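Local structure of chitin binding domain (Burkholderia pseudomallei, 3UAM) at residues H21-T26 with S117-M122; P76-I81 with L144-F149; R127-W132 with Y157-Q162; P153-L158 with H181-P186. The protein probably binds chitin and may cleave polysaccharide chains oxidatively, as an AA10-type lytic polysaccharide mono-oxygenase. All blocks are in the same frame, centred on the assembly; numbering follows the deposited sequence. Where two conformers were deposited one is given.

Contact 1. Residues H21-T26 with S117-M122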
# COMPACT_ATOMS: atom_id res chain seq x y z
N HIS A 21 6.85 7.42 -9.15
CA HIS A 21 5.43 7.34 -8.89
C HIS A 21 4.99 5.92 -8.89
O HIS A 21 5.49 5.11 -9.68
CB HIS A 21 4.68 8.02 -10.02
CG HIS A 21 4.61 9.50 -9.91
ND1 HIS A 21 4.14 10.27 -10.91
CD2 HIS A 21 4.96 10.35 -8.87
CE1 HIS A 21 4.16 11.56 -10.51
NE2 HIS A 21 4.67 11.60 -9.26
N GLY A 22 4.02 5.62 -8.03
CA GLY A 22 3.37 4.32 -8.02
C GLY A 22 1.99 4.44 -7.38
O GLY A 22 1.83 5.19 -6.41
N ARG A 23 1.02 3.71 -7.93
CA ARG A 23 -0.34 3.65 -7.35
C ARG A 23 -1.06 2.37 -7.78
O ARG A 23 -0.67 1.72 -8.75
CB ARG A 23 -1.15 4.88 -7.76
CG ARG A 23 -1.52 4.89 -9.23
CD ARG A 23 -2.03 6.23 -9.70
NE ARG A 23 -2.38 6.13 -11.12
CZ ARG A 23 -1.50 6.08 -12.12
NH1 ARG A 23 -0.19 6.18 -11.92
NH2 ARG A 23 -1.96 5.95 -13.35
N VAL A 24 -2.12 2.02 -7.05
CA VAL A 24 -3.02 0.96 -7.47
C VAL A 24 -4.17 1.56 -8.27
O VAL A 24 -5.02 2.28 -7.75
CB VAL A 24 -3.54 0.17 -6.26
CG1 VAL A 24 -4.68 -0.76 -6.68
CG2 VAL A 24 -2.39 -0.61 -5.64
N ILE A 25 -4.18 1.24 -9.56
CA ILE A 25 -5.16 1.80 -10.46
C ILE A 25 -6.45 1.00 -10.49
O ILE A 25 -7.51 1.57 -10.77
CB ILE A 25 -4.60 2.03 -11.89
CG1 ILE A 25 -4.08 0.74 -12.53
CG2 ILE A 25 -3.51 3.10 -11.85
CD1 ILE A 25 -3.95 0.83 -14.05
N THR A 26 -6.38 -0.31 -10.25
CA THR A 26 -7.61 -1.13 -10.16
C THR A 26 -7.40 -2.30 -9.20
O THR A 26 -6.32 -2.87 -9.11
CB THR A 26 -8.09 -1.66 -11.53
OG1 THR A 26 -6.98 -2.15 -12.25
CG2 THR A 26 -8.78 -0.57 -12.39
N SER A 117 -3.89 -4.13 -9.97
CA SER A 117 -2.94 -3.56 -10.91
C SER A 117 -2.28 -2.31 -10.33
O SER A 117 -2.96 -1.34 -9.98
CB SER A 117 -3.62 -3.19 -12.24
OG SER A 117 -4.06 -4.33 -12.95
N TRP A 118 -0.96 -2.33 -10.29
CA TRP A 118 -0.12 -1.14 -10.05
C TRP A 118 0.34 -0.51 -11.33
O TRP A 118 0.70 -1.22 -12.27
CB TRP A 118 1.13 -1.51 -9.29
CG TRP A 118 0.90 -1.90 -7.86
CD1 TRP A 118 0.52 -3.14 -7.36
CD2 TRP A 118 1.09 -1.05 -6.69
NE1 TRP A 118 0.45 -3.11 -6.00
CE2 TRP A 118 0.77 -1.87 -5.54
CE3 TRP A 118 1.47 0.27 -6.49
CZ2 TRP A 118 0.84 -1.38 -4.25
CZ3 TRP A 118 1.53 0.75 -5.19
CH2 TRP A 118 1.22 -0.06 -4.10
N SER A 119 0.35 0.82 -11.38
CA SER A 119 1.02 1.56 -12.45
C SER A 119 2.02 2.51 -11.82
O SER A 119 1.96 2.79 -10.62
CB SER A 119 0.03 2.32 -13.31
OG SER A 119 0.64 2.73 -14.52
N TYR A 120 2.93 3.01 -12.65
CA TYR A 120 4.12 3.69 -12.19
C TYR A 120 4.53 4.78 -13.17
O TYR A 120 4.08 4.83 -14.31
CB TYR A 120 5.31 2.71 -12.08
CG TYR A 120 5.07 1.43 -11.32
CD1 TYR A 120 5.11 1.40 -9.92
CD2 TYR A 120 4.80 0.24 -11.98
CE1 TYR A 120 4.89 0.24 -9.22
CE2 TYR A 120 4.59 -0.94 -11.29
CZ TYR A 120 4.63 -0.94 -9.91
OH TYR A 120 4.44 -2.11 -9.22
N SER A 121 5.39 5.64 -12.68
CA SER A 121 6.29 6.39 -13.53
C SER A 121 7.70 6.24 -12.94
O SER A 121 7.88 6.39 -11.71
CB SER A 121 5.85 7.84 -13.61
OG SER A 121 6.67 8.53 -14.50
N MET A 122 8.68 5.88 -13.79
CA MET A 122 10.07 5.69 -13.38
C MET A 122 10.15 4.75 -12.18
O MET A 122 10.57 5.16 -11.10
CB MET A 122 10.75 7.03 -13.03
CG MET A 122 10.55 8.18 -14.01
SD MET A 122 11.39 7.97 -15.59
CE MET A 122 10.52 9.07 -16.70
O HOH W 1 8.40 4.76 -9.14
O HOH W 2 0.92 5.58 -14.38
O HOH W 3 -6.68 -5.13 -11.64
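Val24 lays its methyl CG2 over the face of the Trp118 six-membered ring, 3.5 Å from the ring centroid, and this CH-pi contact defines the apolar side of the strand pair. Trp118 keeps CG beside its own backbone N (chi1 -70°), which turns the indole back across the partner strand and brings CE3 to 3.4 Å from Arg23 O. Gly22, having no side chain, admits CD1 of Tyr120 to 3.9 Å from its CA.

The backbone ladder is antiparallel, with two-way bonds at His21-Ser121 and Arg23-Ser119. It then meets a classic beta bulge in which Ile25 and Thr26 both face Ser117: Ser117 O accepts from Ile25 N at 2.9 Å, while Ser117 N gives to Thr26 O.

Water completes the polar face. One molecule accepts from Arg23 NH1 at 2.8 Å and also bonds Ser119 OG; another joins Thr26 OG1 to Ser117 OG. Arg23 NH1 is held as well by Asn46.

Strand 21-26 is an outer strand of a three-stranded antiparallel sheet, with strand 113-121 in the middle and 179-184 beyond it. Val24 and Trp118 both pack against Ala196 of strand 190-200, in the other sheet.

Contact 2. Residues P76-I81 with L144-F149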
# COMPACT_ATOMS: atom_id res chain seq x y z
N PRO A 76 4.59 5.08 8.47
CA PRO A 76 3.51 6.00 8.81
C PRO A 76 2.88 5.68 10.17
O PRO A 76 2.64 4.52 10.47
CB PRO A 76 2.49 5.77 7.71
CG PRO A 76 3.27 5.19 6.58
CD PRO A 76 4.31 4.34 7.24
N ARG A 77 2.69 6.69 10.99
CA ARG A 77 2.04 6.47 12.29
C ARG A 77 0.57 6.10 12.12
O ARG A 77 -0.03 6.27 11.04
CB ARG A 77 2.22 7.67 13.23
CG ARG A 77 1.53 8.98 12.87
CD ARG A 77 1.85 9.97 14.00
NE ARG A 77 1.20 11.28 13.90
CZ ARG A 77 -0.02 11.54 14.35
NH1 ARG A 77 -0.76 10.58 14.88
NH2 ARG A 77 -0.53 12.76 14.23
N ASP A 78 -0.00 5.52 13.19
CA ASP A 78 -1.42 5.20 13.18
C ASP A 78 -2.20 6.49 12.88
O ASP A 78 -1.87 7.58 13.37
CB ASP A 78 -1.88 4.61 14.51
CG ASP A 78 -1.43 3.14 14.72
OD1 ASP A 78 -1.02 2.45 13.75
OD2 ASP A 78 -1.44 2.69 15.89
N GLY A 79 -3.20 6.37 12.04
CA GLY A 79 -3.97 7.54 11.63
C GLY A 79 -3.37 8.29 10.45
O GLY A 79 -4.01 9.21 9.94
N GLU A 80 -2.16 7.92 10.02
CA GLU A 80 -1.55 8.49 8.81
C GLU A 80 -1.14 7.39 7.81
O GLU A 80 -0.32 7.61 6.92
CB GLU A 80 -0.36 9.37 9.19
CG GLU A 80 -0.76 10.45 10.18
CD GLU A 80 0.32 11.46 10.50
OE1 GLU A 80 1.50 11.27 10.14
OE2 GLU A 80 -0.02 12.45 11.12
N ILE A 81 -1.73 6.22 7.96
CA ILE A 81 -1.42 5.10 7.09
C ILE A 81 -1.93 5.36 5.68
O ILE A 81 -1.22 5.09 4.69
CB ILE A 81 -2.01 3.78 7.63
CG1 ILE A 81 -1.30 3.39 8.93
CG2 ILE A 81 -1.84 2.65 6.62
CD1 ILE A 81 -2.06 2.41 9.80
N LEU A 144 -7.42 4.75 10.53
CA LEU A 144 -6.77 3.45 10.35
C LEU A 144 -5.58 3.34 11.28
O LEU A 144 -4.82 4.29 11.42
CB LEU A 144 -6.29 3.28 8.91
CG LEU A 144 -7.35 3.29 7.82
CD1 LEU A 144 -6.71 3.17 6.45
CD2 LEU A 144 -8.29 2.14 8.05
N ALA A 145 -5.44 2.18 11.91
CA ALA A 145 -4.36 1.90 12.88
C ALA A 145 -3.92 0.45 12.72
O ALA A 145 -4.67 -0.39 12.22
CB ALA A 145 -4.83 2.17 14.32
N ARG A 146 -2.72 0.16 13.20
CA ARG A 146 -2.13 -1.16 13.08
C ARG A 146 -3.00 -2.24 13.74
O ARG A 146 -3.12 -3.34 13.20
CB ARG A 146 -0.73 -1.14 13.73
CG ARG A 146 0.29 -0.47 12.85
CD ARG A 146 1.46 0.05 13.64
NE ARG A 146 2.51 0.55 12.79
CZ ARG A 146 2.48 1.70 12.11
NH1 ARG A 146 1.44 2.53 12.14
NH2 ARG A 146 3.54 2.02 11.41
N ALA A 147 -3.65 -1.90 14.85
CA ALA A 147 -4.61 -2.78 15.55
C ALA A 147 -5.81 -3.24 14.71
O ALA A 147 -6.50 -4.19 15.10
CB ALA A 147 -5.12 -2.11 16.82
N HIS A 148 -6.08 -2.55 13.60
CA HIS A 148 -7.19 -2.89 12.72
C HIS A 148 -6.84 -3.96 11.72
O HIS A 148 -7.73 -4.55 11.16
CB HIS A 148 -7.67 -1.66 11.94
CG HIS A 148 -8.17 -0.56 12.82
ND1 HIS A 148 -7.94 0.75 12.58
CD2 HIS A 148 -8.91 -0.61 14.01
CE1 HIS A 148 -8.51 1.49 13.56
NE2 HIS A 148 -9.11 0.65 14.42
N PHE A 149 -5.54 -4.18 11.50
CA PHE A 149 -5.07 -5.08 10.47
C PHE A 149 -4.57 -6.43 11.03
O PHE A 149 -3.97 -6.49 12.11
CB PHE A 149 -3.94 -4.41 9.67
CG PHE A 149 -4.44 -3.30 8.78
CD1 PHE A 149 -4.95 -3.58 7.53
CD2 PHE A 149 -4.42 -1.99 9.22
CE1 PHE A 149 -5.39 -2.58 6.70
CE2 PHE A 149 -4.89 -0.97 8.42
CZ PHE A 149 -5.38 -1.26 7.15
O HOH W 4 -2.85 0.33 16.46
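Arg146 takes hold of Pro76 O end-on with two nitrogens, NH1 at 2.9 Å and NH2 at 2.8 Å from that single oxygen, which lies in the guanidinium plane. The same NH1 turns a second hydrogen toward Asp78 OD1, 2.9 Å away, in a fairly straight salt bridge (163° at the hydrogen). OD1 is shared: the backbone N of Arg146 also gives to it, at 2.9 Å. The two donors approach OD1 from opposite faces of the carboxylate, so the oxygen is clamped between the root and the tip of one arginine. An extended chain from CG to NE spans the distance between these two grips.

Beside the polar cluster, Asp78 CG rests 3.6 Å from Ala145 CB. On the backbone, Gly79 N donates to Leu144 O at 2.7 Å, and Ile81 CD1 fits against the same carbonyl oxygen at 3.7 Å.

A second shell sets these groups in place. Glu80 N bonds to Arg77 O and closes a type II beta turn, which presents Asp78 and the N-H of Gly79 to the other segment. Opposite, the short 3-10 turn 146-148 is secured by His148, whose ND1 accepts from Ala145 N, and a water links Asp78 OD2 to Ala147 N. Farther out, Pro55 O and Ala56 O take further hydrogens from the Arg146 guanidinium.

The whole is an arginine-centred junction of two long loops on the family's beta-sandwich: a tight turn locked to a 3-10 turn, with Ile81 and Leu144 packing on strand 190-200.

Contact 3. Residues R127-W132 with Y157-Q162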
# COMPACT_ATOMS: atom_id res chain seq x y z
N ARG A 127 11.68 -4.58 -3.63
CA ARG A 127 11.90 -5.78 -2.83
C ARG A 127 10.65 -6.64 -2.76
O ARG A 127 10.72 -7.84 -2.92
CB ARG A 127 12.39 -5.46 -1.41
CG ARG A 127 12.72 -6.69 -0.59
CD ARG A 127 13.65 -7.66 -1.31
NE ARG A 127 14.89 -7.01 -1.73
CZ ARG A 127 15.73 -7.48 -2.66
NH1 ARG A 127 15.44 -8.59 -3.32
NH2 ARG A 127 16.83 -6.80 -2.97
N ARG A 128 9.50 -6.02 -2.53
CA ARG A 128 8.24 -6.75 -2.40
C ARG A 128 7.00 -5.85 -2.58
O ARG A 128 7.09 -4.62 -2.56
CB ARG A 128 8.18 -7.47 -1.05
CG ARG A 128 8.05 -6.53 0.15
CD ARG A 128 7.93 -7.22 1.51
NE ARG A 128 9.10 -8.03 1.85
CZ ARG A 128 10.30 -7.54 2.16
NH1 ARG A 128 10.52 -6.22 2.15
NH2 ARG A 128 11.29 -8.36 2.46
N TRP A 129 5.86 -6.52 -2.77
CA TRP A 129 4.56 -5.94 -2.61
C TRP A 129 3.87 -6.79 -1.58
O TRP A 129 3.99 -8.01 -1.60
CB TRP A 129 3.75 -6.06 -3.89
CG TRP A 129 4.27 -5.30 -5.07
CD1 TRP A 129 3.83 -4.07 -5.56
CD2 TRP A 129 5.31 -5.72 -5.98
NE1 TRP A 129 4.52 -3.73 -6.69
CE2 TRP A 129 5.42 -4.67 -7.00
CE3 TRP A 129 6.12 -6.84 -6.08
CZ2 TRP A 129 6.32 -4.76 -8.05
CZ3 TRP A 129 7.03 -6.92 -7.14
CH2 TRP A 129 7.13 -5.88 -8.10
N THR A 130 3.14 -6.14 -0.69
CA THR A 130 2.47 -6.80 0.41
C THR A 130 1.02 -6.30 0.45
O THR A 130 0.77 -5.11 0.15
CB THR A 130 3.13 -6.47 1.76
OG1 THR A 130 4.47 -6.98 1.78
CG2 THR A 130 2.37 -7.17 2.85
N TYR A 131 0.10 -7.20 0.77
CA TYR A 131 -1.31 -6.87 0.89
C TYR A 131 -1.80 -7.25 2.28
O TYR A 131 -1.72 -8.39 2.68
CB TYR A 131 -2.12 -7.56 -0.20
CG TYR A 131 -1.65 -7.15 -1.58
CD1 TYR A 131 -2.18 -6.03 -2.19
CD2 TYR A 131 -0.66 -7.86 -2.25
CE1 TYR A 131 -1.76 -5.63 -3.44
CE2 TYR A 131 -0.24 -7.47 -3.51
CZ TYR A 131 -0.79 -6.34 -4.10
OH TYR A 131 -0.40 -5.88 -5.34
N TRP A 132 -2.32 -6.27 2.99
CA TRP A 132 -2.79 -6.40 4.37
C TRP A 132 -4.29 -6.19 4.42
O TRP A 132 -4.83 -5.34 3.68
CB TRP A 132 -2.12 -5.34 5.27
CG TRP A 132 -0.61 -5.32 5.22
CD1 TRP A 132 0.22 -4.57 4.38
CD2 TRP A 132 0.31 -6.12 6.05
NE1 TRP A 132 1.56 -4.84 4.66
CE2 TRP A 132 1.67 -5.77 5.63
CE3 TRP A 132 0.15 -7.05 7.06
CZ2 TRP A 132 2.79 -6.36 6.20
CZ3 TRP A 132 1.28 -7.64 7.62
CH2 TRP A 132 2.58 -7.28 7.21
N TYR A 157 4.33 -10.71 -2.37
CA TYR A 157 5.13 -11.06 -3.54
C TYR A 157 6.54 -10.55 -3.32
O TYR A 157 6.78 -9.33 -3.34
CB TYR A 157 4.53 -10.44 -4.81
CG TYR A 157 3.15 -10.94 -5.15
CD1 TYR A 157 2.03 -10.34 -4.60
CD2 TYR A 157 2.97 -12.01 -6.05
CE1 TYR A 157 0.76 -10.78 -4.91
CE2 TYR A 157 1.70 -12.48 -6.35
CZ TYR A 157 0.59 -11.84 -5.78
OH TYR A 157 -0.67 -12.25 -6.07
N LEU A 158 7.47 -11.47 -3.11
CA LEU A 158 8.84 -11.12 -2.77
C LEU A 158 9.78 -11.30 -3.95
O LEU A 158 9.86 -12.39 -4.51
CB LEU A 158 9.32 -12.01 -1.63
CG LEU A 158 10.79 -11.89 -1.18
CD1 LEU A 158 11.10 -10.50 -0.64
CD2 LEU A 158 11.12 -12.98 -0.16
N ASN A 159 10.52 -10.24 -4.30
CA ASN A 159 11.62 -10.36 -5.28
C ASN A 159 12.84 -10.87 -4.54
O ASN A 159 13.14 -10.40 -3.46
CB ASN A 159 11.94 -9.01 -5.95
CG ASN A 159 10.93 -8.62 -7.01
OD1 ASN A 159 10.25 -9.49 -7.56
ND2 ASN A 159 10.82 -7.32 -7.30
N THR A 160 13.53 -11.85 -5.09
CA THR A 160 14.64 -12.49 -4.40
C THR A 160 16.02 -12.00 -4.83
O THR A 160 17.02 -12.33 -4.18
CB THR A 160 14.61 -14.01 -4.59
OG1 THR A 160 14.76 -14.31 -5.99
CG2 THR A 160 13.27 -14.62 -4.04
N TYR A 161 16.11 -11.20 -5.89
CA TYR A 161 17.44 -10.87 -6.43
C TYR A 161 18.22 -9.96 -5.46
O TYR A 161 17.71 -8.91 -5.04
CB TYR A 161 17.35 -10.22 -7.80
CG TYR A 161 18.73 -9.98 -8.38
CD1 TYR A 161 19.43 -11.01 -9.00
CD2 TYR A 161 19.34 -8.75 -8.25
CE1 TYR A 161 20.71 -10.80 -9.48
CE2 TYR A 161 20.61 -8.52 -8.73
CZ TYR A 161 21.30 -9.55 -9.34
OH TYR A 161 22.55 -9.29 -9.81
N GLN A 162 19.44 -10.36 -5.12
CA GLN A 162 20.29 -9.61 -4.17
C GLN A 162 21.75 -9.73 -4.55
O GLN A 162 22.14 -10.75 -5.10
CB GLN A 162 20.12 -10.16 -2.75
CG GLN A 162 18.72 -10.10 -2.16
CD GLN A 162 18.59 -10.85 -0.84
OE1 GLN A 162 19.38 -10.65 0.07
NE2 GLN A 162 17.58 -11.71 -0.73
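Arg127 and the run from Leu158 to Gln162 show how one long side chain can extend a strand pairing beyond its last bridge. The CB of Arg127 points away from the partner segment, but two bends, chi2 51° and chi3 56°, fold the chain back. CG then passes 4.1 Å from Leu158 CD1, and CD lies 3.5 Å from Asn159 O. NE is engaged outside the pair, in a salt bridge to Asp69. At the tip, NH1 gives one hydrogen to Asn159 O at 2.9 Å and another to Tyr161 O, also at 2.9 Å. NH2 adds a second bond to Tyr161 O at 3.1 Å. Both oxygens lie in the guanidinium plane, although NH1 stands well above the plane of each carbonyl. Three bonds from the guanidinium to two carbonyls, with the backbone bond from Asn159 N to Arg127 O, thus tie the residue to segment 157-162.

Farther along the strand, Trp129 and Tyr157 exchange backbone bonds as a hydrogen-bonded pair, the one from Tyr157 N to Trp129 O being nearly linear (176°). Tyr131 CE2 touches Tyr157 CE1 at 3.7 Å, at the edge of the Tyr157 ring. On the opposite face Leu158 CD1 lies alongside the Arg128 chain.

This is an antiparallel ladder in which short strand 155-158 borders strand 126-133, within the larger sheet of the beta-sandwich fold of the AA10 family.

Contact 4. Residues P153-L158 with H181-P186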
# COMPACT_ATOMS: atom_id res chain seq x y z
N PRO A 153 0.13 -10.92 6.60
CA PRO A 153 -0.37 -10.34 5.35
C PRO A 153 -1.29 -11.31 4.63
O PRO A 153 -1.15 -12.52 4.75
CB PRO A 153 0.91 -10.05 4.54
CG PRO A 153 2.00 -10.83 5.20
CD PRO A 153 1.59 -11.11 6.61
N LEU A 154 -2.26 -10.76 3.91
CA LEU A 154 -3.12 -11.58 3.06
C LEU A 154 -2.27 -12.21 1.95
O LEU A 154 -2.41 -13.38 1.65
CB LEU A 154 -4.25 -10.73 2.47
CG LEU A 154 -5.17 -11.43 1.46
CD1 LEU A 154 -5.82 -12.67 2.11
CD2 LEU A 154 -6.18 -10.43 0.95
N LYS A 155 -1.35 -11.43 1.38
CA LYS A 155 -0.49 -11.92 0.31
C LYS A 155 0.81 -11.11 0.23
O LYS A 155 0.82 -9.90 0.46
CB LYS A 155 -1.23 -11.89 -1.02
CG LYS A 155 -0.45 -12.50 -2.18
CD LYS A 155 -0.78 -13.95 -2.35
CE LYS A 155 -0.02 -14.53 -3.52
NZ LYS A 155 -0.34 -15.97 -3.48
N VAL A 156 1.91 -11.80 -0.08
CA VAL A 156 3.20 -11.15 -0.25
C VAL A 156 3.75 -11.63 -1.59
O VAL A 156 3.67 -12.82 -1.90
CB VAL A 156 4.18 -11.53 0.88
CG1 VAL A 156 5.52 -10.83 0.68
CG2 VAL A 156 3.61 -11.21 2.27
N TYR A 157 4.33 -10.71 -2.37
CA TYR A 157 5.13 -11.06 -3.54
C TYR A 157 6.54 -10.55 -3.32
O TYR A 157 6.78 -9.33 -3.34
CB TYR A 157 4.53 -10.44 -4.81
CG TYR A 157 3.15 -10.94 -5.15
CD1 TYR A 157 2.03 -10.34 -4.60
CD2 TYR A 157 2.97 -12.01 -6.05
CE1 TYR A 157 0.76 -10.78 -4.91
CE2 TYR A 157 1.70 -12.48 -6.35
CZ TYR A 157 0.59 -11.84 -5.78
OH TYR A 157 -0.67 -12.25 -6.07
N LEU A 158 7.47 -11.47 -3.11
CA LEU A 158 8.84 -11.12 -2.77
C LEU A 158 9.78 -11.30 -3.95
O LEU A 158 9.86 -12.39 -4.51
CB LEU A 158 9.32 -12.01 -1.63
CG LEU A 158 10.79 -11.89 -1.18
CD1 LEU A 158 11.10 -10.50 -0.64
CD2 LEU A 158 11.12 -12.98 -0.16
N HIS A 181 -1.25 -8.48 -9.85
CA HIS A 181 -1.30 -9.53 -8.83
C HIS A 181 -2.70 -10.04 -8.73
O HIS A 181 -3.64 -9.28 -8.96
CB HIS A 181 -0.86 -8.96 -7.49
CG HIS A 181 0.62 -8.61 -7.45
ND1 HIS A 181 1.09 -7.52 -6.81
CD2 HIS A 181 1.73 -9.26 -7.99
CE1 HIS A 181 2.43 -7.49 -6.92
NE2 HIS A 181 2.82 -8.54 -7.66
N GLU A 182 -2.85 -11.31 -8.38
CA GLU A 182 -4.18 -11.90 -8.21
C GLU A 182 -4.20 -12.82 -7.00
O GLU A 182 -3.31 -13.65 -6.84
CB GLU A 182 -4.62 -12.68 -9.46
CG GLU A 182 -6.06 -13.23 -9.38
CD GLU A 182 -6.63 -13.60 -10.75
OE1 GLU A 182 -5.91 -14.26 -11.52
OE2 GLU A 182 -7.80 -13.21 -11.07
N PHE A 183 -5.22 -12.68 -6.18
CA PHE A 183 -5.41 -13.57 -5.04
C PHE A 183 -6.88 -13.62 -4.63
O PHE A 183 -7.69 -12.85 -5.14
CB PHE A 183 -4.54 -13.11 -3.86
CG PHE A 183 -4.58 -11.63 -3.60
CD1 PHE A 183 -5.59 -11.08 -2.84
CD2 PHE A 183 -3.55 -10.80 -4.05
CE1 PHE A 183 -5.60 -9.72 -2.58
CE2 PHE A 183 -3.57 -9.44 -3.80
CZ PHE A 183 -4.59 -8.89 -3.06
N ASN A 184 -7.20 -14.51 -3.71
CA ASN A 184 -8.57 -14.63 -3.24
C ASN A 184 -8.74 -13.83 -1.98
O ASN A 184 -7.93 -13.94 -1.06
CB ASN A 184 -8.92 -16.08 -2.96
CG ASN A 184 -8.93 -16.90 -4.21
OD1 ASN A 184 -7.93 -17.53 -4.55
ND2 ASN A 184 -10.04 -16.87 -4.95
N LEU A 185 -9.81 -13.04 -1.93
CA LEU A 185 -10.16 -12.34 -0.71
C LEU A 185 -10.60 -13.35 0.35
O LEU A 185 -11.22 -14.36 0.02
CB LEU A 185 -11.29 -11.32 -0.95
CG LEU A 185 -11.00 -10.13 -1.87
CD1 LEU A 185 -12.25 -9.27 -2.09
CD2 LEU A 185 -9.84 -9.31 -1.32
N PRO A 186 -10.30 -13.08 1.63
CA PRO A 186 -10.74 -13.97 2.70
C PRO A 186 -12.23 -13.78 3.02
O PRO A 186 -12.92 -13.04 2.34
CB PRO A 186 -9.87 -13.55 3.87
CG PRO A 186 -9.64 -12.10 3.65
CD PRO A 186 -9.64 -11.87 2.16
O HOH W 5 -0.65 -13.19 -8.56
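Tyr157 and His181 make the dense centre of this contact, a face-to-face stack with ring centroids 3.6 Å apart and planes only 8° from parallel. The side chains run antiparallel, with His181 CD2 above the middle of the phenol ring and His181 CG 3.3 Å from Tyr157 CE1. Leu154 adds a second close-packed point: with CG anti to the backbone N (chi1 176°), it sends CD2 to 3.6 Å from Phe183 CE1.

Around these points the fit is looser. Tyr157 OH reaches past the imidazole to the edge of the Phe183 ring, 3.8 Å from Phe183 CD2. Lys155 CB lies over one face of Phe183, 4.0 Å from its CD2, and the lysine chain bends at chi2 to run on past Phe183 CB. The other branch of Leu154, CD1, meets Pro186 CD at 3.9 Å. No clear direct hydrogen bond crosses between the segments; on the solvent side a water takes that part, bonding Tyr157 OH at 2.7 Å and accepting from Glu182 N. Glu182 itself turns outward.

The strands are not sheet partners, for their short axes stay 9.1 Å apart. Strand 155-158 borders 126-133, with Leu154 and Lys155 forming a classic beta bulge opposite Tyr131, whereas strand 179-184 hydrogen-bonds to 113-121. The contact therefore bridges the two sheets near their margins. Trp129 of strand 126-133 meets the His181 ring edge-to-face (T-shaped), and His181 ND1 is hydrogen-bonded to Tyr131 OH.

How the contacts relate
From the N terminus, strand 21-26 waits some ninety residues for 117-122, so contact 1 closes the longest loop. Segment 76-81 lies inside that loop but finds its partner beyond it, at 144-149; contact 2 therefore crosses contact 1, and it crosses contact 3 as well. Contact 3 opens only after contact 1 has closed. Contact 4 starts on the strand where contact 3 ends and closes a short loop at 181-186. Contact 1 lies within the three-stranded sheet, contact 3 within the larger one, and contact 4 spans the two. Trp118 to Tyr131 and Tyr120 to Trp129 hydrogen bonds link contacts 1 and 3. Contact 2 ties two long loops together and meets contact 3 where Phe149 packs on Trp132.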